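Local coordinates for peptidoglycan-recognition protein SD (Drosophila melanogaster, PDB 2RKQ), which binds bacterial peptidoglycan as a secreted sensor of innate immunity and activates the Toll pathway in response to Gram-positive bacteria, at residues 24-29 and 96-101; 31-36 and 103-108. All coordinates share one frame; numbering follows the deposited sequence.

Contact 1 (24-29 and 96-101); sequences TPLPRA and GSLGIA
Arg28 and Ser97 pair side by side where two parallel strands, 26-33 and 97-102, begin to run together in the mixed sheet of the amidase-type PGRP domain. On the backbone, Leu98 N gives a nearly straight hydrogen bond to Arg28 O (2.8 Å), while the bond from Arg28 N to Gly96 O, 3.1 Å, is bent and weak. The next step of the ladder sets Ala29 beside Leu98, and Ala29 CA approaches Leu98 O at 3.3 Å in a CA-H...O contact.

On the face that carries Arg28 and Ser97, the NE of the arginine donates to Ser97 OG over 3.0 Å. The hydroxyl oxygen sits at the edge of the guanidinium, only 9° from its plane, and the bend of the arginine chain at chi3 (-65°) turns NE toward it. Ser97 OG is also hydrogen-bonded to Asp95 O, so the acceptor is itself tied to the loop leading into its strand. Leu169, the C-terminal residue, touches the arginine as well.

The other face is apolar. Leu26 and Leu98 cross at about a right angle, with Leu26 CD1 3.8 Å from Leu98 CB. Leu98 continues onto Ala126 and Ala29 onto Leu123, both of helix 113-128, which packs on this side of the sheet. Leu26 reaches over from before the corner at Pro27, where the chain turns before pairing with 97-102 at Arg28.

Gly96 occupies the inside of that corner with a positive phi of 64°, and a side chain there would press on the proline ring. Even without one the fit is close, for Pro27 CD lies 3.2 Å from Gly96 O.

Contact 2 (31-36 and 103-108); sequences IAHTAG and IGNFEE
At the end of strand 26-33 the run from His33 to Gly36 points 95° away from the run from Ile103 to Glu107, with Ala35 N donating to Gly104 O (2.8 Å) from above the carbonyl plane. The first side-chain grip belongs to Thr34, whose chi1 of 60° turns OG1 toward the loop, where it accepts an almost linear hydrogen bond from Gly104 N (2.9 Å). A side chain on Gly104 would collide with the ring of Phe106.

Asn105 uses both ends of its amide. ND2 donates to Ala35 O at 3.0 Å, with that oxygen close to the amide plane, and OD1 accepts from Glu107 N at 3.1 Å, closing an Asx turn. With an alanine here, Ala35 O would probably lose this donor and Glu107 N its acceptor, leaving the turn less firmly held. Beside the amide, the His33 ring points the same way, the two planes 64° apart. Ala35 CA covers one face of the imidazole and Phe106 N lies at its edge, 3.0 Å from His33 CD2, while His33 CB touches the edge of the phenyl ring at CD1. One water accepts weakly from Asn105 N and donates to Gly36 O. Farther along, Glu107 forms a salt bridge with Lys148 and accepts from Glu152 N.

The bonding is therefore largely between neutral amides, carbonyls and one hydroxyl, and it fixes the turn after the strand to the loop; His33 NE2, buried by the contact, has no polar partner in the model.

In the fold
Both contacts use strand 26-33, one near its start and the other at its end, their centres about 18 Å apart on opposite sides of the chain's centre. Contact 1 is the start of a parallel strand pair, with an apolar face under helix 113-128 and a polar pair on the other. Contact 2 lies where strand 26-33 ends and beyond the end of 97-102, and relies on individually directed bonds to side chains and to the loop backbone. Each is partly buried. The two neighbouring strands connect them directly: Ala32 N lies 2.8 Å from Ile100 O, a probable hydrogen bond, and Ile31 CD1 packs on Ile100 CB.

Contact 1 (24-29 and 96-101)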
# COMPACT_ATOMS: atom_id res chain seq x y z
N THR A 24 1.67 0.52 16.71
CA THR A 24 0.36 0.11 16.21
C THR A 24 -0.63 0.12 17.39
O THR A 24 -0.21 -0.07 18.53
CB THR A 24 0.38 -1.31 15.61
OG1 THR A 24 0.85 -2.21 16.62
CG2 THR A 24 1.26 -1.38 14.38
N PRO A 25 -1.93 0.33 17.12
CA PRO A 25 -2.56 0.55 15.82
C PRO A 25 -2.20 1.92 15.25
O PRO A 25 -2.04 2.89 15.98
CB PRO A 25 -4.05 0.45 16.13
CG PRO A 25 -4.16 0.83 17.56
CD PRO A 25 -2.93 0.31 18.21
N LEU A 26 -2.06 1.96 13.92
CA LEU A 26 -1.63 3.17 13.25
C LEU A 26 -2.80 4.12 13.04
O LEU A 26 -3.90 3.67 12.74
CB LEU A 26 -1.03 2.83 11.90
CG LEU A 26 0.15 1.87 11.97
CD1 LEU A 26 0.45 1.30 10.60
CD2 LEU A 26 1.38 2.55 12.56
N PRO A 27 -2.57 5.43 13.25
CA PRO A 27 -3.67 6.38 13.07
C PRO A 27 -4.13 6.65 11.64
O PRO A 27 -5.22 7.18 11.47
CB PRO A 27 -3.16 7.67 13.72
CG PRO A 27 -1.81 7.40 14.22
CD PRO A 27 -1.36 6.06 13.82
N ARG A 28 -3.32 6.29 10.64
CA ARG A 28 -3.62 6.67 9.25
C ARG A 28 -3.39 5.52 8.30
O ARG A 28 -2.52 4.69 8.54
CB ARG A 28 -2.74 7.83 8.79
CG ARG A 28 -2.58 8.92 9.81
CD ARG A 28 -2.03 10.18 9.17
NE ARG A 28 -0.68 10.05 8.64
CZ ARG A 28 0.17 11.08 8.59
NH1 ARG A 28 -0.20 12.27 9.04
NH2 ARG A 28 1.39 10.92 8.10
N ALA A 29 -4.17 5.50 7.22
CA ALA A 29 -3.92 4.61 6.08
C ALA A 29 -3.75 5.48 4.85
O ALA A 29 -4.50 6.44 4.67
CB ALA A 29 -5.08 3.64 5.88
N GLY A 96 3.30 6.85 11.44
CA GLY A 96 1.95 6.50 11.84
C GLY A 96 1.02 6.11 10.71
O GLY A 96 -0.19 6.23 10.84
N SER A 97 1.59 5.61 9.61
CA SER A 97 0.80 5.42 8.40
C SER A 97 0.93 4.04 7.82
O SER A 97 2.03 3.58 7.56
CB SER A 97 1.23 6.44 7.35
OG SER A 97 1.12 7.76 7.88
N LEU A 98 -0.21 3.39 7.61
CA LEU A 98 -0.25 2.13 6.91
C LEU A 98 -0.31 2.41 5.42
O LEU A 98 -1.28 3.00 4.93
CB LEU A 98 -1.51 1.37 7.33
CG LEU A 98 -1.61 -0.06 6.81
CD1 LEU A 98 -0.59 -0.95 7.54
CD2 LEU A 98 -3.02 -0.57 7.03
N GLY A 99 0.72 2.00 4.68
CA GLY A 99 0.77 2.29 3.24
C GLY A 99 0.28 1.11 2.43
O GLY A 99 0.82 -0.01 2.55
N ILE A 100 -0.74 1.36 1.62
CA ILE A 100 -1.34 0.33 0.78
C ILE A 100 -1.24 0.83 -0.65
O ILE A 100 -1.75 1.90 -0.97
CB ILE A 100 -2.82 0.15 1.14
CG1 ILE A 100 -2.96 -0.33 2.59
CG2 ILE A 100 -3.45 -0.87 0.21
CD1 ILE A 100 -4.32 -0.09 3.18
N ALA A 101 -0.54 0.07 -1.50
CA ALA A 101 -0.37 0.48 -2.89
C ALA A 101 -1.06 -0.47 -3.83
O ALA A 101 -0.89 -1.69 -3.73
CB ALA A 101 1.12 0.58 -3.26

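Contact 2 (31-36 and 103-108)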
# COMPACT_ATOMS: atom_id res chain seq x y z
N ILE A 31 -3.29 5.51 0.66
CA ILE A 31 -3.48 4.75 -0.56
C ILE A 31 -2.62 5.32 -1.68
O ILE A 31 -2.71 6.50 -2.03
CB ILE A 31 -4.95 4.76 -1.01
CG1 ILE A 31 -5.89 4.33 0.14
CG2 ILE A 31 -5.15 3.87 -2.25
CD1 ILE A 31 -5.58 2.94 0.70
N ALA A 32 -1.80 4.43 -2.24
CA ALA A 32 -0.90 4.75 -3.34
C ALA A 32 -1.17 3.87 -4.55
O ALA A 32 -1.92 2.90 -4.47
CB ALA A 32 0.55 4.57 -2.88
N HIS A 33 -0.60 4.26 -5.69
CA HIS A 33 -0.41 3.31 -6.78
C HIS A 33 1.08 3.17 -7.03
O HIS A 33 1.88 4.02 -6.61
CB HIS A 33 -1.23 3.65 -8.04
CG HIS A 33 -0.75 4.82 -8.86
ND1 HIS A 33 0.23 5.71 -8.49
CD2 HIS A 33 -1.20 5.25 -10.07
CE1 HIS A 33 0.39 6.62 -9.45
NE2 HIS A 33 -0.48 6.36 -10.41
N THR A 34 1.45 2.08 -7.69
CA THR A 34 2.87 1.86 -7.97
C THR A 34 3.31 2.64 -9.20
O THR A 34 4.52 2.87 -9.39
CB THR A 34 3.19 0.39 -8.18
OG1 THR A 34 2.43 -0.12 -9.27
CG2 THR A 34 2.86 -0.39 -6.94
N ALA A 35 2.32 3.02 -10.01
CA ALA A 35 2.48 3.86 -11.21
C ALA A 35 3.03 3.12 -12.42
O ALA A 35 3.16 3.70 -13.50
CB ALA A 35 3.30 5.13 -10.91
N GLY A 36 3.33 1.84 -12.24
CA GLY A 36 3.90 1.04 -13.32
C GLY A 36 2.85 0.21 -14.02
O GLY A 36 1.67 0.58 -14.07
N ILE A 103 -1.18 -2.07 -7.32
CA ILE A 103 -0.21 -2.32 -8.38
C ILE A 103 -0.84 -1.88 -9.69
O ILE A 103 -1.93 -2.35 -10.06
CB ILE A 103 0.20 -3.79 -8.46
CG1 ILE A 103 0.84 -4.24 -7.13
CG2 ILE A 103 1.15 -3.99 -9.67
CD1 ILE A 103 1.05 -5.73 -6.99
N GLY A 104 -0.15 -0.96 -10.37
CA GLY A 104 -0.62 -0.40 -11.63
C GLY A 104 -0.62 1.11 -11.63
O GLY A 104 -0.11 1.74 -10.71
N ASN A 105 -1.21 1.69 -12.68
CA ASN A 105 -1.28 3.13 -12.82
C ASN A 105 -2.73 3.52 -13.00
O ASN A 105 -3.38 3.15 -13.99
CB ASN A 105 -0.44 3.63 -13.99
CG ASN A 105 -0.33 5.14 -13.99
OD1 ASN A 105 -1.34 5.85 -13.97
ND2 ASN A 105 0.89 5.64 -13.97
N PHE A 106 -3.24 4.26 -12.03
CA PHE A 106 -4.67 4.54 -11.98
C PHE A 106 -4.97 6.02 -12.12
O PHE A 106 -5.93 6.54 -11.55
CB PHE A 106 -5.25 3.88 -10.73
CG PHE A 106 -4.96 2.43 -10.70
CD1 PHE A 106 -3.98 1.90 -9.86
CD2 PHE A 106 -5.55 1.60 -11.64
CE1 PHE A 106 -3.68 0.54 -9.91
CE2 PHE A 106 -5.26 0.26 -11.70
CZ PHE A 106 -4.31 -0.28 -10.84
N GLU A 107 -4.14 6.68 -12.94
CA GLU A 107 -4.38 8.06 -13.29
C GLU A 107 -5.66 8.16 -14.11
O GLU A 107 -6.48 9.05 -13.89
CB GLU A 107 -3.22 8.62 -14.11
CG GLU A 107 -2.05 9.10 -13.28
CD GLU A 107 -2.25 10.53 -12.75
OE1 GLU A 107 -1.41 11.39 -13.11
OE2 GLU A 107 -3.22 10.81 -12.02
N GLU A 108 -5.85 7.23 -15.04
CA GLU A 108 -6.93 7.41 -16.00
C GLU A 108 -8.03 6.40 -15.96
O GLU A 108 -9.12 6.65 -16.48
CB GLU A 108 -6.36 7.54 -17.40
CG GLU A 108 -5.73 8.90 -17.52
CD GLU A 108 -4.90 9.03 -18.73
OE1 GLU A 108 -5.28 8.43 -19.75
OE2 GLU A 108 -3.86 9.72 -18.65
O HOH W 1 -0.80 0.41 -15.63